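Local coordinates for dihydrofolate reductase (Moritella profunda, PDB 3IA4), which probably catalyses the NADPH-dependent reduction of 7,8-dihydrofolate to tetrahydrofolate, a key step of folate metabolism, at residues Ala8-Arg13 and Leu119-Asp124. Residues are numbered along the deposited sequence; the frame is centred on the assembly and turned at random.
Sequences ALANNR and LTTEGD. With NDP (NADPH dihydro-nicotinamide-adenine-dinucleotide phosphate), chain E.
N11 grips the 119-124 loop twice, once through its backbone and once through its amide. Its N donates to L119 O at 2.9 Å, arriving nearly in line with the C=O bond. With CG beside the backbone N (chi1 -70°), the side chain folds back over the same carbonyl: CB lies 3.3 Å from L119 O, and CG, just as near it, turns the amide toward T120. OD1, the other branch, stays near L119, 3.8 Å from its O. ND2 donates to T120 OG1 at 2.8 Å, a straight bond lying in the amide plane, which fixes the rotation of that group; asparagine suits the place because a short amide supplies an N-H donor to this hydroxyl. With alanine in place of N11, T120 OG1 would probably lose its amide donor, leaving the threonine side chain freer to turn. Beside this polar grip, the small A10 rests its CB against L119 O and, to another side, T121 CG2, 4.1 Å away. Water extends the seam: one molecule donates to N11 O and accepts from T121 N, and a second links N12 ND2 to T121 O. At the other end of 8-13, A8 N and O clasp the NADPH carboxamide, with N to O7N of the cofactor at 2.8 Å. The pairing thus joins the active-site loop that follows strand 2-9 in the dihydrofolate reductase fold to the loop after strand 111-117, beside the nicotinamide site.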
loop_
_atom_site.group_PDB
_atom_site.type_symbol
_atom_site.label_atom_id
_atom_site.label_comp_id
_atom_site.label_asym_id
_atom_site.label_seq_id
_atom_site.Cartn_x
_atom_site.Cartn_y
_atom_site.Cartn_z
ATOM N N ALA A 8 -1.729 1.150 -5.442
ATOM C CA ALA A 8 -2.393 1.600 -6.674
ATOM C C ALA A 8 -1.325 1.583 -7.802
ATOM O O ALA A 8 -0.270 2.208 -7.676
ATOM C CB ALA A 8 -2.914 3.024 -6.501
ATOM N N LEU A 9 -1.625 0.832 -8.852
ATOM C CA LEU A 9 -0.655 0.619 -9.974
ATOM C C LEU A 9 -1.154 1.268 -11.248
ATOM O O LEU A 9 -2.240 0.938 -11.727
ATOM C CB LEU A 9 -0.494 -0.845 -10.311
ATOM C CG LEU A 9 0.374 -1.772 -9.394
ATOM C CD1 LEU A 9 -0.069 -1.665 -7.909
ATOM C CD2 LEU A 9 0.250 -3.234 -9.967
ATOM N N ALA A 10 -0.336 2.118 -11.843
ATOM C CA ALA A 10 -0.608 2.491 -13.236
ATOM C C ALA A 10 -0.072 1.372 -14.156
ATOM O O ALA A 10 0.378 0.305 -13.687
ATOM C CB ALA A 10 0.034 3.817 -13.527
ATOM N N ASN A 11 -0.085 1.601 -15.474
ATOM C CA ASN A 11 0.380 0.557 -16.390
ATOM C C ASN A 11 1.838 0.189 -16.079
ATOM O O ASN A 11 2.603 1.035 -15.611
ATOM C CB ASN A 11 0.268 1.049 -17.834
ATOM C CG ASN A 11 -1.191 1.164 -18.298
ATOM O OD1 ASN A 11 -2.081 0.560 -17.714
ATOM N ND2 ASN A 11 -1.423 1.898 -19.393
ATOM N N ASN A 12 2.192 -1.070 -16.382
ATOM C CA ASN A 12 3.548 -1.589 -16.217
ATOM C C ASN A 12 3.939 -1.530 -14.711
ATOM O O ASN A 12 5.133 -1.490 -14.407
ATOM C CB ASN A 12 4.538 -0.769 -17.064
ATOM C CG ASN A 12 4.117 -0.671 -18.511
ATOM O OD1 ASN A 12 3.773 -1.679 -19.098
ATOM N ND2 ASN A 12 4.014 0.575 -19.046
ATOM N N ARG A 13 2.931 -1.606 -13.812
ATOM C CA ARG A 13 3.147 -1.649 -12.335
ATOM C C ARG A 13 3.805 -0.422 -11.756
ATOM O O ARG A 13 4.403 -0.449 -10.691
ATOM C CB ARG A 13 3.964 -2.920 -11.889
ATOM C CG ARG A 13 3.451 -4.156 -12.549
ATOM C CD ARG A 13 4.016 -5.417 -11.758
ATOM N NE ARG A 13 5.508 -5.510 -11.686
ATOM C CZ ARG A 13 6.292 -6.088 -12.598
ATOM N NH1 ARG A 13 5.756 -6.663 -13.679
ATOM N NH2 ARG A 13 7.595 -6.166 -12.412
ATOM N N LEU A 119 -3.533 4.327 -17.047
ATOM C CA LEU A 119 -2.666 5.453 -17.334
ATOM C C LEU A 119 -1.272 4.900 -17.611
ATOM O O LEU A 119 -0.824 4.028 -16.877
ATOM C CB LEU A 119 -2.617 6.351 -16.092
ATOM C CG LEU A 119 -1.565 7.454 -16.124
ATOM C CD1 LEU A 119 -1.862 8.555 -17.115
ATOM C CD2 LEU A 119 -1.598 8.009 -14.728
ATOM N N THR A 120 -0.623 5.361 -18.694
ATOM C CA THR A 120 0.810 5.070 -18.883
ATOM C C THR A 120 1.590 6.330 -18.430
ATOM O O THR A 120 1.426 7.439 -18.980
ATOM C CB THR A 120 1.124 4.770 -20.322
ATOM O OG1 THR A 120 0.429 3.573 -20.697
ATOM C CG2 THR A 120 2.647 4.578 -20.510
ATOM N N THR A 121 2.390 6.156 -17.413
ATOM C CA THR A 121 3.135 7.289 -16.865
ATOM C C THR A 121 4.550 6.797 -16.574
ATOM O O THR A 121 4.761 5.594 -16.377
ATOM C CB THR A 121 2.397 7.874 -15.614
ATOM O OG1 THR A 121 2.952 9.152 -15.260
ATOM C CG2 THR A 121 2.457 6.971 -14.452
ATOM N N GLU A 122 5.535 7.676 -16.599
ATOM C CA GLU A 122 6.906 7.255 -16.209
ATOM C C GLU A 122 7.032 7.062 -14.696
ATOM O O GLU A 122 6.438 7.753 -13.878
ATOM C CB GLU A 122 7.938 8.288 -16.660
ATOM C CG GLU A 122 8.343 8.097 -18.140
ATOM C CD GLU A 122 9.279 9.207 -18.611
ATOM O OE1 GLU A 122 9.850 9.936 -17.714
ATOM O OE2 GLU A 122 9.375 9.383 -19.860
ATOM N N GLY A 123 7.817 6.066 -14.301
ATOM C CA GLY A 123 8.012 5.801 -12.897
ATOM C C GLY A 123 9.477 5.793 -12.462
ATOM O O GLY A 123 10.367 5.765 -13.296
ATOM N N ASP A 124 9.695 5.830 -11.135
ATOM C CA ASP A 124 10.987 5.432 -10.583
ATOM C C ASP A 124 10.849 4.378 -9.463
ATOM O O ASP A 124 11.820 4.069 -8.778
ATOM C CB ASP A 124 11.829 6.651 -10.135
ATOM C CG ASP A 124 11.256 7.370 -8.940
ATOM O OD1 ASP A 124 10.398 6.824 -8.178
ATOM O OD2 ASP A 124 11.713 8.515 -8.705
HETATM P PA NDP E . 9.740 2.785 1.072
HETATM O O1A NDP E . 9.590 1.297 0.893
HETATM O O2A NDP E . 8.561 3.657 1.376
HETATM O O5B NDP E . 10.879 3.155 2.187
HETATM C C5B NDP E . 12.140 2.455 2.139
HETATM C C4B NDP E . 12.866 2.833 3.424
HETATM O O4B NDP E . 12.308 2.014 4.461
HETATM C C3B NDP E . 14.337 2.349 3.396
HETATM O O3B NDP E . 15.154 3.307 2.731
HETATM C C2B NDP E . 14.671 2.135 4.863
HETATM O O2B NDP E . 14.684 3.374 5.581
HETATM C C1B NDP E . 13.375 1.484 5.301
HETATM N N9A NDP E . 13.395 0.007 5.230
HETATM C C8A NDP E . 13.112 -0.729 4.144
HETATM N N7A NDP E . 13.125 -2.046 4.437
HETATM C C5A NDP E . 13.409 -2.150 5.765
HETATM C C6A NDP E . 13.542 -3.227 6.755
HETATM N N6A NDP E . 13.434 -4.554 6.421
HETATM N N1A NDP E . 13.820 -2.820 8.041
HETATM C C2A NDP E . 13.926 -1.560 8.449
HETATM N N3A NDP E . 13.813 -0.546 7.595
HETATM C C4A NDP E . 13.554 -0.797 6.269
HETATM O O3 NDP E . 10.522 3.432 -0.188
HETATM P PN NDP E . 10.456 3.324 -1.792
HETATM O O1N NDP E . 10.715 1.917 -2.185
HETATM O O2N NDP E . 11.314 4.404 -2.346
HETATM O O5D NDP E . 8.924 3.568 -2.114
HETATM C C5D NDP E . 8.418 4.894 -2.043
HETATM C C4D NDP E . 7.705 5.236 -3.346
HETATM O O4D NDP E . 6.456 4.457 -3.452
HETATM C C3D NDP E . 7.280 6.708 -3.463
HETATM O O3D NDP E . 7.409 7.118 -4.838
HETATM C C2D NDP E . 5.791 6.695 -3.112
HETATM O O2D NDP E . 5.037 7.793 -3.683
HETATM C C1D NDP E . 5.386 5.383 -3.726
HETATM N N1N NDP E . 4.196 4.760 -3.156
HETATM C C2N NDP E . 3.208 4.434 -3.990
HETATM C C3N NDP E . 2.120 3.744 -3.519
HETATM C C7N NDP E . 1.024 3.411 -4.483
HETATM O O7N NDP E . 0.135 2.677 -4.103
HETATM N N7N NDP E . 1.063 3.795 -5.762
HETATM C C4N NDP E . 1.917 3.328 -2.070
HETATM C C5N NDP E . 3.104 3.690 -1.315
HETATM C C6N NDP E . 4.143 4.412 -1.851
HETATM P P2B NDP E . 15.988 3.818 6.441
HETATM O O1X NDP E . 15.461 4.917 7.255
HETATM O O2X NDP E . 16.418 2.561 7.117
HETATM O O3X NDP E . 17.027 4.173 5.414
HETATM O O HOH W 1 2.709 3.487 -16.531
HETATM O O HOH W 2 5.411 2.945 -17.777
HETATM O O HOH W 3 1.842 1.442 -21.418
#